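Local coordinates for potential RNA-dependent RNA polymerase (Human picobirnavirus, PDB 5I62), which catalyses template-directed RNA synthesis from ribonucleoside triphosphates, probably in both transcription and genome replication of a double-stranded RNA virus, at residues D102-D107 against S378-D383; V162-R167 against K301-L306; G180-G185 against V202-P207. All blocks are in the same frame, centred on the assembly; numbering follows the deposited sequence.

Contact 1: D102-D107 against S378-D383; sequences DQVPFD and SRHGLD
The imidazole of His-380 is held on both faces and along one edge. Phe-106 stacks on one face, the ring centroids 3.9 Å apart and the planes inclined by 18°, with CE1 of Phe-106 over the imidazole rim. On the opposite face lies CG of Arg-379, over the ring centre. At the edge, in the ring plane, are the carbonyl oxygens of Val-104 and Pro-105; His-380 ND1 donates to Val-104 O at 2.8 Å, and His-380 CE1 is 3.3 Å from Pro-105 O. ND1 sits above the Val-104 carbonyl plane, 40° out of it.

The backbones join through a second bond, Val-104 N to Arg-379 O at 2.9 Å, and the same oxygen lies 3.4 Å from Gln-103 CA in a CA-H...O contact. CG1 of Val-104 lies anti to the carbonyl carbon (chi1 -51°), which leaves CG2 between backbone N and carbonyl carbon, facing CG of Arg-379 at 3.6 Å. Gly-381, at positive phi, brings its CA against Asp-102 O.

The contact ties the loop before helix 108-116 to the turn after helix 370-378, which leads to strand 390-392 of a four-stranded antiparallel sheet consistent with the polymerase palm. ND1 donates to a carbonyl and NE2 bonds Glu-341, whose other carboxylate oxygen takes the Asp-107 N-H; with both ring nitrogens engaged, the carboxylate would probably favour a protonated imidazole.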
ATOM      1  N   ASP A 102      -4.510   1.728  25.291  1.00 22.28           N
ATOM      2  CA  ASP A 102      -5.898   1.599  25.735  1.00 23.64           C
ATOM      3  C   ASP A 102      -6.808   1.420  24.524  1.00 24.34           C
ATOM      4  O   ASP A 102      -6.705   2.165  23.548  1.00 23.25           O
ATOM      5  CB  ASP A 102      -6.327   2.835  26.525  1.00 21.21           C
ATOM      6  CG  ASP A 102      -5.463   3.087  27.759  1.00 27.77           C
ATOM      7  OD1 ASP A 102      -4.924   2.113  28.334  1.00 27.74           O
ATOM      8  OD2 ASP A 102      -5.316   4.265  28.149  1.00 28.36           O
ATOM      9  N   GLN A 103      -7.686   0.421  24.581  1.00 22.48           N
ATOM     10  CA  GLN A 103      -8.510   0.089  23.422  1.00 22.77           C
ATOM     11  C   GLN A 103      -9.874  -0.402  23.882  1.00 24.47           C
ATOM     12  O   GLN A 103      -9.975  -1.402  24.598  1.00 24.03           O
ATOM     13  CB  GLN A 103      -7.804  -0.955  22.539  1.00 22.25           C
ATOM     14  CG  GLN A 103      -7.274  -2.143  23.307  1.00 23.64           C
ATOM     15  CD  GLN A 103      -6.300  -2.995  22.512  1.00 19.06           C
ATOM     16  OE1 GLN A 103      -6.681  -4.031  21.949  1.00 17.58           O
ATOM     17  NE2 GLN A 103      -5.025  -2.579  22.491  1.00 17.75           N
ATOM     18  N   VAL A 104     -10.923   0.304  23.474  1.00 20.13           N
ATOM     19  CA  VAL A 104     -12.291  -0.060  23.836  1.00 24.32           C
ATOM     20  C   VAL A 104     -12.929  -0.898  22.734  1.00 21.15           C
ATOM     21  O   VAL A 104     -12.520  -0.821  21.570  1.00 19.58           O
ATOM     22  CB  VAL A 104     -13.145   1.183  24.149  1.00 24.66           C
ATOM     23  CG1 VAL A 104     -12.441   2.095  25.159  1.00 25.01           C
ATOM     24  CG2 VAL A 104     -13.474   1.938  22.872  1.00 22.33           C
ATOM     25  N   PRO A 105     -13.927  -1.714  23.060  1.00 23.41           N
ATOM     26  CA  PRO A 105     -14.586  -2.543  22.039  1.00 23.75           C
ATOM     27  C   PRO A 105     -15.305  -1.688  21.007  1.00 23.38           C
ATOM     28  O   PRO A 105     -15.641  -0.527  21.251  1.00 22.24           O
ATOM     29  CB  PRO A 105     -15.588  -3.384  22.847  1.00 25.81           C
ATOM     30  CG  PRO A 105     -15.010  -3.425  24.251  1.00 26.37           C
ATOM     31  CD  PRO A 105     -14.323  -2.081  24.437  1.00 26.01           C
ATOM     32  N   PHE A 106     -15.547  -2.289  19.844  1.00 19.94           N
ATOM     33  CA  PHE A 106     -16.271  -1.629  18.766  1.00 23.20           C
ATOM     34  C   PHE A 106     -17.773  -1.707  19.015  1.00 22.62           C
ATOM     35  O   PHE A 106     -18.269  -2.677  19.589  1.00 22.79           O
ATOM     36  CB  PHE A 106     -15.960  -2.286  17.420  1.00 19.80           C
ATOM     37  CG  PHE A 106     -14.640  -1.880  16.810  1.00 19.57           C
ATOM     38  CD1 PHE A 106     -13.431  -2.183  17.436  1.00 21.13           C
ATOM     39  CD2 PHE A 106     -14.613  -1.257  15.574  1.00 17.46           C
ATOM     40  CE1 PHE A 106     -12.212  -1.836  16.842  1.00 18.83           C
ATOM     41  CE2 PHE A 106     -13.415  -0.915  14.974  1.00 21.32           C
ATOM     42  CZ  PHE A 106     -12.205  -1.207  15.607  1.00 19.26           C
ATOM     43  N   ASP A 107     -18.499  -0.677  18.564  1.00 22.74           N
ATOM     44  CA  ASP A 107     -19.962  -0.712  18.629  1.00 21.25           C
ATOM     45  C   ASP A 107     -20.510  -1.848  17.773  1.00 23.18           C
ATOM     46  O   ASP A 107     -20.240  -1.920  16.573  1.00 21.61           O
ATOM     47  CB  ASP A 107     -20.555   0.619  18.163  1.00 23.30           C
ATOM     48  CG  ASP A 107     -22.033   0.765  18.537  1.00 29.27           C
ATOM     49  OD1 ASP A 107     -22.742  -0.256  18.656  1.00 26.34           O
ATOM     50  OD2 ASP A 107     -22.479   1.907  18.739  1.00 32.29           O
ATOM     51  N   SER A 378      -9.820   6.813  17.665  1.00 17.35           N
ATOM     52  CA  SER A 378      -8.629   6.648  18.497  1.00 19.49           C
ATOM     53  C   SER A 378      -8.903   5.829  19.752  1.00 19.74           C
ATOM     54  O   SER A 378      -7.991   5.184  20.284  1.00 22.70           O
ATOM     55  CB  SER A 378      -8.060   8.008  18.879  1.00 24.04           C
ATOM     56  OG  SER A 378      -7.577   8.676  17.729  1.00 31.03           O
ATOM     57  N   ARG A 379     -10.138   5.844  20.246  1.00 17.65           N
ATOM     58  CA  ARG A 379     -10.471   5.093  21.451  1.00 22.98           C
ATOM     59  C   ARG A 379     -10.232   3.595  21.292  1.00 19.02           C
ATOM     60  O   ARG A 379     -10.173   2.875  22.290  1.00 16.10           O
ATOM     61  CB  ARG A 379     -11.927   5.345  21.838  1.00 17.98           C
ATOM     62  CG  ARG A 379     -12.892   4.868  20.788  1.00 18.75           C
ATOM     63  CD  ARG A 379     -14.323   5.215  21.158  1.00 23.87           C
ATOM     64  NE  ARG A 379     -15.199   5.310  19.995  1.00 20.32           N
ATOM     65  CZ  ARG A 379     -16.521   5.460  20.076  1.00 31.14           C
ATOM     66  NH1 ARG A 379     -17.096   5.513  21.274  1.00 22.47           N
ATOM     67  NH2 ARG A 379     -17.268   5.564  18.971  1.00 21.17           N
ATOM     68  N   HIS A 380     -10.102   3.107  20.068  1.00 17.62           N
ATOM     69  CA  HIS A 380      -9.792   1.702  19.845  1.00 18.26           C
ATOM     70  C   HIS A 380      -8.289   1.429  19.858  1.00 19.72           C
ATOM     71  O   HIS A 380      -7.859   0.371  19.395  1.00 19.78           O
ATOM     72  CB  HIS A 380     -10.415   1.248  18.529  1.00 18.24           C
ATOM     73  CG  HIS A 380     -11.889   1.481  18.475  1.00 17.67           C
ATOM     74  ND1 HIS A 380     -12.767   0.849  19.324  1.00 19.36           N
ATOM     75  CD2 HIS A 380     -12.636   2.323  17.718  1.00 20.26           C
ATOM     76  CE1 HIS A 380     -13.997   1.262  19.071  1.00 19.81           C
ATOM     77  NE2 HIS A 380     -13.945   2.156  18.099  1.00 19.03           N
ATOM     78  N   GLY A 381      -7.497   2.343  20.406  1.00 19.36           N
ATOM     79  CA  GLY A 381      -6.060   2.160  20.450  1.00 21.08           C
ATOM     80  C   GLY A 381      -5.338   2.596  19.199  1.00 22.56           C
ATOM     81  O   GLY A 381      -4.206   2.160  18.975  1.00 20.68           O
ATOM     82  N   LEU A 382      -5.954   3.444  18.379  1.00 19.49           N
ATOM     83  CA  LEU A 382      -5.353   3.918  17.144  1.00 20.92           C
ATOM     84  C   LEU A 382      -4.801   5.324  17.333  1.00 22.06           C
ATOM     85  O   LEU A 382      -5.312   6.111  18.131  1.00 24.92           O
ATOM     86  CB  LEU A 382      -6.366   3.879  16.000  1.00 18.54           C
ATOM     87  CG  LEU A 382      -6.977   2.485  15.865  1.00 21.73           C
ATOM     88  CD1 LEU A 382      -8.193   2.517  14.940  1.00 21.20           C
ATOM     89  CD2 LEU A 382      -5.883   1.489  15.351  1.00 16.27           C
ATOM     90  N   ASP A 383      -3.751   5.634  16.591  1.00 21.50           N
ATOM     91  CA  ASP A 383      -3.033   6.890  16.729  1.00 22.21           C
ATOM     92  C   ASP A 383      -3.326   7.776  15.530  1.00 26.08           C
ATOM     93  O   ASP A 383      -3.247   7.321  14.386  1.00 20.71           O
ATOM     94  CB  ASP A 383      -1.531   6.644  16.859  1.00 25.36           C
ATOM     95  CG  ASP A 383      -0.786   7.843  17.413  1.00 32.22           C
ATOM     96  OD1 ASP A 383      -1.351   8.562  18.266  1.00 42.06           O
ATOM     97  OD2 ASP A 383       0.375   8.057  17.001  1.00 41.09           O
TER
HETATM   98  O   HOH W   1      -6.124   4.641  23.085  1.00 33.42           O

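Contact 2: V162-R167 against K301-L306; sequences VYMDGR and KYAIPL
Met-164 reaches Ala-303 with the last atom of its side chain. Its CB points toward the loop 301-306, and CG lies anti to the carbonyl carbon, beside the backbone N (chi1 -60°), still short of that loop. The chain then bends at chi2 and again at chi3, which carries SD to 4.5 Å from Ile-304 CA, a loose approach, and folds the terminal methyl over Ala-303. There CE touches two atoms of one residue: Ala-303 O at 3.5 Å and Ala-303 CB at 3.9 Å. The methyl therefore rests partly on an apolar group and partly on a carbonyl oxygen.

Met-164 lies on strand 160-165, which pairs antiparallel with strand 168-173 in a beta hairpin. Gly-166 and Arg-167 fit the central positions of a type II' turn, the first with phi 61° and psi -132°, a positive phi that favours glycine. Strand 160-165 is joined through strands 168-173 and 176-189 to strand 306-309, so the loop leading into 306-309 meets the hairpin although the two are linked through the sheet only by the intervening strands.

Beyond the methionine, the contact is made by main-chain oxygens. Arg-167 O lies 3.5 Å from CG of Pro-305, while a water donates to Arg-167 O and to Ala-303 O, each at 2.8 Å, bridging two acceptors that could not bond each other. The Arg-167 side chain leads away from the loop, and its guanidinium makes a cation-pi contact with Tyr-315.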
ATOM      1  N   VAL A 162      -0.224 -24.401   7.846  1.00 16.73           N
ATOM      2  CA  VAL A 162       0.471 -23.456   8.717  1.00 15.66           C
ATOM      3  C   VAL A 162      -0.411 -23.137   9.917  1.00 18.21           C
ATOM      4  O   VAL A 162      -1.636 -23.062   9.788  1.00 18.30           O
ATOM      5  CB  VAL A 162       0.885 -22.162   7.962  1.00 18.26           C
ATOM      6  CG1 VAL A 162       1.787 -22.477   6.756  1.00 13.64           C
ATOM      7  CG2 VAL A 162      -0.351 -21.369   7.500  1.00 11.99           C
ATOM      8  N   TYR A 163       0.207 -22.965  11.086  1.00 16.68           N
ATOM      9  CA  TYR A 163      -0.546 -22.613  12.284  1.00 19.75           C
ATOM     10  C   TYR A 163       0.427 -22.177  13.362  1.00 20.83           C
ATOM     11  O   TYR A 163       1.607 -22.529  13.318  1.00 20.06           O
ATOM     12  CB  TYR A 163      -1.419 -23.777  12.788  1.00 20.81           C
ATOM     13  CG  TYR A 163      -0.657 -25.058  13.095  1.00 25.29           C
ATOM     14  CD1 TYR A 163      -0.483 -26.031  12.115  1.00 22.51           C
ATOM     15  CD2 TYR A 163      -0.125 -25.301  14.360  1.00 22.45           C
ATOM     16  CE1 TYR A 163       0.195 -27.216  12.385  1.00 24.67           C
ATOM     17  CE2 TYR A 163       0.565 -26.476  14.636  1.00 23.43           C
ATOM     18  CZ  TYR A 163       0.717 -27.429  13.641  1.00 25.92           C
ATOM     19  OH  TYR A 163       1.394 -28.600  13.910  1.00 31.87           O
ATOM     20  N   MET A 164      -0.083 -21.400  14.324  1.00 16.53           N
ATOM     21  CA  MET A 164       0.696 -21.015  15.489  1.00 18.50           C
ATOM     22  C   MET A 164       0.652 -22.118  16.535  1.00 20.82           C
ATOM     23  O   MET A 164      -0.395 -22.716  16.787  1.00 21.04           O
ATOM     24  CB  MET A 164       0.183 -19.707  16.086  1.00 20.86           C
ATOM     25  CG  MET A 164       0.241 -18.512  15.113  1.00 24.15           C
ATOM     26  SD  MET A 164       1.926 -18.083  14.573  1.00 20.37           S
ATOM     27  CE  MET A 164       2.757 -17.797  16.133  1.00 17.33           C
ATOM     28  N   ASP A 165       1.805 -22.393  17.140  1.00 20.41           N
ATOM     29  CA  ASP A 165       1.914 -23.326  18.260  1.00 20.83           C
ATOM     30  C   ASP A 165       2.630 -22.559  19.359  1.00 21.60           C
ATOM     31  O   ASP A 165       3.857 -22.515  19.394  1.00 20.68           O
ATOM     32  CB  ASP A 165       2.650 -24.590  17.875  1.00 25.99           C
ATOM     33  CG  ASP A 165       2.704 -25.604  19.014  1.00 34.57           C
ATOM     34  OD1 ASP A 165       2.280 -25.282  20.144  1.00 32.19           O
ATOM     35  OD2 ASP A 165       3.190 -26.722  18.782  1.00 33.16           O
ATOM     36  N   GLY A 166       1.858 -21.939  20.251  1.00 23.13           N
ATOM     37  CA  GLY A 166       2.456 -20.971  21.155  1.00 24.46           C
ATOM     38  C   GLY A 166       3.043 -19.839  20.338  1.00 22.73           C
ATOM     39  O   GLY A 166       2.419 -19.327  19.412  1.00 21.66           O
ATOM     40  N   ARG A 167       4.281 -19.476  20.631  1.00 22.57           N
ATOM     41  CA  ARG A 167       4.878 -18.361  19.913  1.00 21.66           C
ATOM     42  C   ARG A 167       5.490 -18.760  18.567  1.00 17.57           C
ATOM     43  O   ARG A 167       5.996 -17.888  17.866  1.00 16.09           O
ATOM     44  CB  ARG A 167       5.922 -17.685  20.799  1.00 22.72           C
ATOM     45  CG  ARG A 167       7.193 -18.495  20.963  1.00 26.48           C
ATOM     46  CD  ARG A 167       8.070 -17.945  22.080  1.00 30.42           C
ATOM     47  NE  ARG A 167       9.393 -18.549  22.002  1.00 38.09           N
ATOM     48  CZ  ARG A 167      10.532 -17.905  22.225  1.00 33.90           C
ATOM     49  NH1 ARG A 167      10.517 -16.617  22.550  1.00 39.06           N
ATOM     50  NH2 ARG A 167      11.683 -18.553  22.113  1.00 39.27           N
ATOM     51  N   LYS A 301      -0.717 -13.546  10.805  1.00 15.25           N
ATOM     52  CA  LYS A 301      -0.158 -12.259  10.412  1.00 14.69           C
ATOM     53  C   LYS A 301       0.019 -11.324  11.607  1.00 16.27           C
ATOM     54  O   LYS A 301       0.775 -10.350  11.505  1.00 16.69           O
ATOM     55  CB  LYS A 301      -1.035 -11.608   9.341  1.00 18.59           C
ATOM     56  CG  LYS A 301      -2.432 -11.184   9.878  1.00 17.23           C
ATOM     57  CD  LYS A 301      -3.321 -10.550   8.801  1.00 17.86           C
ATOM     58  CE  LYS A 301      -4.064 -11.603   7.974  1.00 18.76           C
ATOM     59  NZ  LYS A 301      -5.209 -12.216   8.722  1.00 18.58           N
ATOM     60  N   TYR A 302      -0.654 -11.602  12.732  1.00 14.91           N
ATOM     61  CA  TYR A 302      -0.552 -10.804  13.949  1.00 14.03           C
ATOM     62  C   TYR A 302       0.367 -11.419  14.999  1.00 16.82           C
ATOM     63  O   TYR A 302       0.519 -10.850  16.086  1.00 15.08           O
ATOM     64  CB  TYR A 302      -1.948 -10.593  14.551  1.00 17.64           C
ATOM     65  CG  TYR A 302      -2.911  -9.980  13.552  1.00 15.93           C
ATOM     66  CD1 TYR A 302      -2.715  -8.687  13.095  1.00 17.01           C
ATOM     67  CD2 TYR A 302      -3.991 -10.707  13.041  1.00 16.10           C
ATOM     68  CE1 TYR A 302      -3.573  -8.114  12.157  1.00 17.46           C
ATOM     69  CE2 TYR A 302      -4.862 -10.133  12.103  1.00 16.77           C
ATOM     70  CZ  TYR A 302      -4.633  -8.833  11.670  1.00 15.80           C
ATOM     71  OH  TYR A 302      -5.465  -8.217  10.753  1.00 18.65           O
ATOM     72  N   ALA A 303       0.971 -12.575  14.713  1.00 15.37           N
ATOM     73  CA  ALA A 303       1.800 -13.259  15.699  1.00 14.83           C
ATOM     74  C   ALA A 303       3.059 -13.904  15.126  1.00 14.96           C
ATOM     75  O   ALA A 303       3.838 -14.465  15.900  1.00 18.19           O
ATOM     76  CB  ALA A 303       0.978 -14.333  16.431  1.00 16.92           C
ATOM     77  N   ILE A 304       3.279 -13.852  13.816  1.00 13.93           N
ATOM     78  CA  ILE A 304       4.387 -14.610  13.204  1.00 14.90           C
ATOM     79  C   ILE A 304       5.719 -14.079  13.718  1.00 15.28           C
ATOM     80  O   ILE A 304       5.863 -12.855  13.909  1.00 15.08           O
ATOM     81  CB  ILE A 304       4.308 -14.535  11.665  1.00 14.37           C
ATOM     82  CG1 ILE A 304       5.279 -15.534  10.996  1.00 12.95           C
ATOM     83  CG2 ILE A 304       4.541 -13.100  11.166  1.00 13.28           C
ATOM     84  CD1 ILE A 304       5.061 -15.661   9.502  1.00 15.62           C
ATOM     85  N   PRO A 305       6.705 -14.937  14.023  1.00 15.22           N
ATOM     86  CA  PRO A 305       8.015 -14.426  14.439  1.00 16.99           C
ATOM     87  C   PRO A 305       8.640 -13.596  13.327  1.00 15.71           C
ATOM     88  O   PRO A 305       8.251 -13.687  12.163  1.00 16.31           O
ATOM     89  CB  PRO A 305       8.831 -15.704  14.718  1.00 16.73           C
ATOM     90  CG  PRO A 305       7.772 -16.766  15.011  1.00 15.33           C
ATOM     91  CD  PRO A 305       6.644 -16.417  14.083  1.00 15.26           C
ATOM     92  N   LEU A 306       9.619 -12.775  13.703  1.00 14.63           N
ATOM     93  CA  LEU A 306      10.333 -11.907  12.770  1.00 13.35           C
ATOM     94  C   LEU A 306      11.825 -12.204  12.790  1.00 14.02           C
ATOM     95  O   LEU A 306      12.477 -12.011  13.819  1.00 14.14           O
ATOM     96  CB  LEU A 306      10.118 -10.437  13.121  1.00 17.00           C
ATOM     97  CG  LEU A 306      10.850  -9.436  12.234  1.00 14.74           C
ATOM     98  CD1 LEU A 306      10.342  -9.472  10.772  1.00 13.53           C
ATOM     99  CD2 LEU A 306      10.704  -8.035  12.827  1.00 18.02           C
TER
HETATM  100  O   HOH W   2       5.307 -15.179  18.186  1.00 17.80           O

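Contact 3: G180-G185 against V202-P207; sequences GAAVLG and VVWMFP
Val-183 and Met-205 form a hydrogen-bonded antiparallel pair, with Val-183 N to Met-205 O at 2.9 Å and a return bond from Met-205 N to Val-183 O. Gly-185 and Val-203 repeat the pattern two residues on: Gly-185 N reaches Val-203 O at 2.7 Å, whereas the donor Val-203 N, 3.1 Å from Gly-185 O, stands well above that carbonyl plane, 73° out of it. Leu-184 and Trp-204 make the non-hydrogen-bonded pair between them.

Beyond the Val-183/Met-205 pair, toward Ala-181, a water donates to Ala-181 O and Met-205 O, and Ala-182 CA adds a CA-H...O contact to Met-205 O.

Apolar contacts occupy both faces. On one, CB of Val-183 and CB of Met-205 lie 4.3 Å apart; the methionine chain, extended beyond CG, also packs on the backbone, with CB near Val-183 O and CE 3.5 Å from Gly-185 CA. On the face of Leu-184 and Trp-204, CD1 of Leu-184 meets CG1 of Val-202 at 3.6 Å, and Ala-182 CB lies 3.6 Å from Trp-204 CE3.

These are the arms of the hairpin 176-189/199-205, which with its mixed sheet is consistent with the fingers of a right-hand polymerase. Helix 17-28 packs on Val-183 and Met-205, helix 89-97 on Leu-184, Val-202 and Trp-204, and strand 306-309 pairs in parallel with 176-189 along its other edge.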
ATOM      1  N   GLY A 180       8.260 -21.146  10.862  1.00 18.82           N
ATOM      2  CA  GLY A 180       8.069 -19.990   9.994  1.00 14.51           C
ATOM      3  C   GLY A 180       8.480 -18.683  10.663  1.00 18.10           C
ATOM      4  O   GLY A 180       8.293 -18.484  11.864  1.00 16.63           O
ATOM      5  N   ALA A 181       9.043 -17.780   9.861  1.00 18.67           N
ATOM      6  CA  ALA A 181       9.322 -16.428  10.314  1.00 16.99           C
ATOM      7  C   ALA A 181       9.237 -15.472   9.132  1.00 18.51           C
ATOM      8  O   ALA A 181       9.757 -15.762   8.050  1.00 18.37           O
ATOM      9  CB  ALA A 181      10.701 -16.334  10.982  1.00 14.46           C
ATOM     10  N   ALA A 182       8.602 -14.321   9.352  1.00 14.30           N
ATOM     11  CA  ALA A 182       8.741 -13.228   8.405  1.00 16.09           C
ATOM     12  C   ALA A 182      10.195 -12.776   8.377  1.00 14.50           C
ATOM     13  O   ALA A 182      10.931 -12.917   9.355  1.00 16.49           O
ATOM     14  CB  ALA A 182       7.841 -12.044   8.776  1.00 14.97           C
ATOM     15  N   VAL A 183      10.611 -12.231   7.251  1.00 14.99           N
ATOM     16  CA  VAL A 183      11.942 -11.650   7.125  1.00 16.05           C
ATOM     17  C   VAL A 183      11.804 -10.138   7.066  1.00 16.01           C
ATOM     18  O   VAL A 183      10.956  -9.617   6.333  1.00 15.75           O
ATOM     19  CB  VAL A 183      12.666 -12.194   5.883  1.00 16.40           C
ATOM     20  CG1 VAL A 183      13.903 -11.361   5.570  1.00 15.77           C
ATOM     21  CG2 VAL A 183      13.041 -13.674   6.097  1.00 14.25           C
ATOM     22  N   LEU A 184      12.650  -9.431   7.827  1.00 18.01           N
ATOM     23  CA  LEU A 184      12.628  -7.969   7.859  1.00 16.30           C
ATOM     24  C   LEU A 184      13.041  -7.417   6.502  1.00 18.82           C
ATOM     25  O   LEU A 184      14.192  -7.588   6.081  1.00 18.78           O
ATOM     26  CB  LEU A 184      13.548  -7.429   8.948  1.00 16.25           C
ATOM     27  CG  LEU A 184      13.577  -5.890   9.047  1.00 17.59           C
ATOM     28  CD1 LEU A 184      12.224  -5.324   9.496  1.00 16.96           C
ATOM     29  CD2 LEU A 184      14.687  -5.382   9.959  1.00 14.95           C
ATOM     30  N   GLY A 185      12.101  -6.763   5.820  1.00 16.00           N
ATOM     31  CA  GLY A 185      12.360  -6.048   4.592  1.00 16.22           C
ATOM     32  C   GLY A 185      12.237  -4.537   4.766  1.00 18.86           C
ATOM     33  O   GLY A 185      11.983  -4.013   5.851  1.00 17.57           O
ATOM     34  N   VAL A 202       8.989  -0.517   7.209  1.00 19.60           N
ATOM     35  CA  VAL A 202       9.224  -1.913   7.536  1.00 20.11           C
ATOM     36  C   VAL A 202       8.319  -2.768   6.662  1.00 24.82           C
ATOM     37  O   VAL A 202       7.120  -2.493   6.543  1.00 22.95           O
ATOM     38  CB  VAL A 202       8.973  -2.183   9.026  1.00 23.47           C
ATOM     39  CG1 VAL A 202       8.993  -3.673   9.306  1.00 20.73           C
ATOM     40  CG2 VAL A 202       9.994  -1.461   9.883  1.00 20.42           C
ATOM     41  N   VAL A 203       8.898  -3.783   6.020  1.00 19.18           N
ATOM     42  CA  VAL A 203       8.138  -4.785   5.285  1.00 18.28           C
ATOM     43  C   VAL A 203       8.294  -6.116   6.006  1.00 20.74           C
ATOM     44  O   VAL A 203       9.417  -6.522   6.322  1.00 21.44           O
ATOM     45  CB  VAL A 203       8.603  -4.910   3.819  1.00 21.71           C
ATOM     46  CG1 VAL A 203       7.767  -5.970   3.091  1.00 19.22           C
ATOM     47  CG2 VAL A 203       8.488  -3.577   3.117  1.00 24.11           C
ATOM     48  N   TRP A 204       7.173  -6.785   6.268  1.00 15.50           N
ATOM     49  CA  TRP A 204       7.170  -8.151   6.777  1.00 15.14           C
ATOM     50  C   TRP A 204       7.081  -9.092   5.576  1.00 18.41           C
ATOM     51  O   TRP A 204       6.012  -9.276   4.996  1.00 16.77           O
ATOM     52  CB  TRP A 204       6.014  -8.372   7.747  1.00 16.76           C
ATOM     53  CG  TRP A 204       6.132  -7.615   9.042  1.00 14.80           C
ATOM     54  CD1 TRP A 204       6.143  -6.256   9.211  1.00 16.22           C
ATOM     55  CD2 TRP A 204       6.283  -8.182  10.347  1.00 15.77           C
ATOM     56  NE1 TRP A 204       6.276  -5.947  10.548  1.00 15.21           N
ATOM     57  CE2 TRP A 204       6.381  -7.110  11.263  1.00 14.76           C
ATOM     58  CE3 TRP A 204       6.358  -9.494  10.831  1.00 13.37           C
ATOM     59  CZ2 TRP A 204       6.535  -7.311  12.631  1.00 15.72           C
ATOM     60  CZ3 TRP A 204       6.504  -9.692  12.188  1.00 13.51           C
ATOM     61  CH2 TRP A 204       6.604  -8.605  13.076  1.00 15.48           C
ATOM     62  N   MET A 205       8.212  -9.680   5.185  1.00 16.72           N
ATOM     63  CA  MET A 205       8.255 -10.569   4.019  1.00 17.81           C
ATOM     64  C   MET A 205       7.867 -11.966   4.499  1.00 15.26           C
ATOM     65  O   MET A 205       8.634 -12.628   5.197  1.00 15.82           O
ATOM     66  CB  MET A 205       9.642 -10.547   3.379  1.00 16.72           C
ATOM     67  CG  MET A 205      10.003  -9.212   2.740  1.00 19.79           C
ATOM     68  SD  MET A 205      11.747  -9.191   2.236  1.00 29.70           S
ATOM     69  CE  MET A 205      11.831  -7.591   1.487  1.00 19.88           C
ATOM     70  N   PHE A 206       6.654 -12.402   4.146  1.00 15.33           N
ATOM     71  CA  PHE A 206       6.041 -13.591   4.726  1.00 17.95           C
ATOM     72  C   PHE A 206       6.519 -14.858   4.030  1.00 16.36           C
ATOM     73  O   PHE A 206       6.841 -14.830   2.849  1.00 15.80           O
ATOM     74  CB  PHE A 206       4.520 -13.519   4.612  1.00 15.98           C
ATOM     75  CG  PHE A 206       3.846 -12.882   5.789  1.00 18.33           C
ATOM     76  CD1 PHE A 206       4.250 -11.644   6.248  1.00 20.88           C
ATOM     77  CD2 PHE A 206       2.808 -13.520   6.438  1.00 20.37           C
ATOM     78  CE1 PHE A 206       3.626 -11.036   7.325  1.00 19.81           C
ATOM     79  CE2 PHE A 206       2.170 -12.921   7.522  1.00 21.89           C
ATOM     80  CZ  PHE A 206       2.592 -11.675   7.967  1.00 18.65           C
ATOM     81  N   PRO A 207       6.528 -15.985   4.750  1.00 17.28           N
ATOM     82  CA  PRO A 207       6.751 -17.282   4.102  1.00 17.07           C
ATOM     83  C   PRO A 207       5.702 -17.539   3.035  1.00 18.00           C
ATOM     84  O   PRO A 207       4.516 -17.263   3.228  1.00 16.17           O
ATOM     85  CB  PRO A 207       6.623 -18.293   5.254  1.00 13.46           C
ATOM     86  CG  PRO A 207       6.851 -17.498   6.501  1.00 17.74           C
ATOM     87  CD  PRO A 207       6.264 -16.131   6.195  1.00 13.63           C
TER
HETATM   88  O   HOH W   3       9.490 -15.224   5.457  1.00 14.82           O

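How the contacts relate
Contact 3 is the buried one, and its bonds are those of paired strands; contact 1 joins two loops and contact 2 a strand end and its turn to a loop, both only partly buried. Contact 1 relies on ring stacking and a histidine bond, contact 2 on a methionine methyl and a bridging water. Contacts 2 and 3 share one mixed sheet, their centres about 12 Å apart, and they touch: Pro-305 O lies 2.9 Å from Ala-182 N, probably a hydrogen bond, while Ile-304 packs on Pro-207. Contact 1 stands apart, its centre about 24 Å from that of contact 2. Along the chain the three are nested, contact 3 within contact 2 within contact 1.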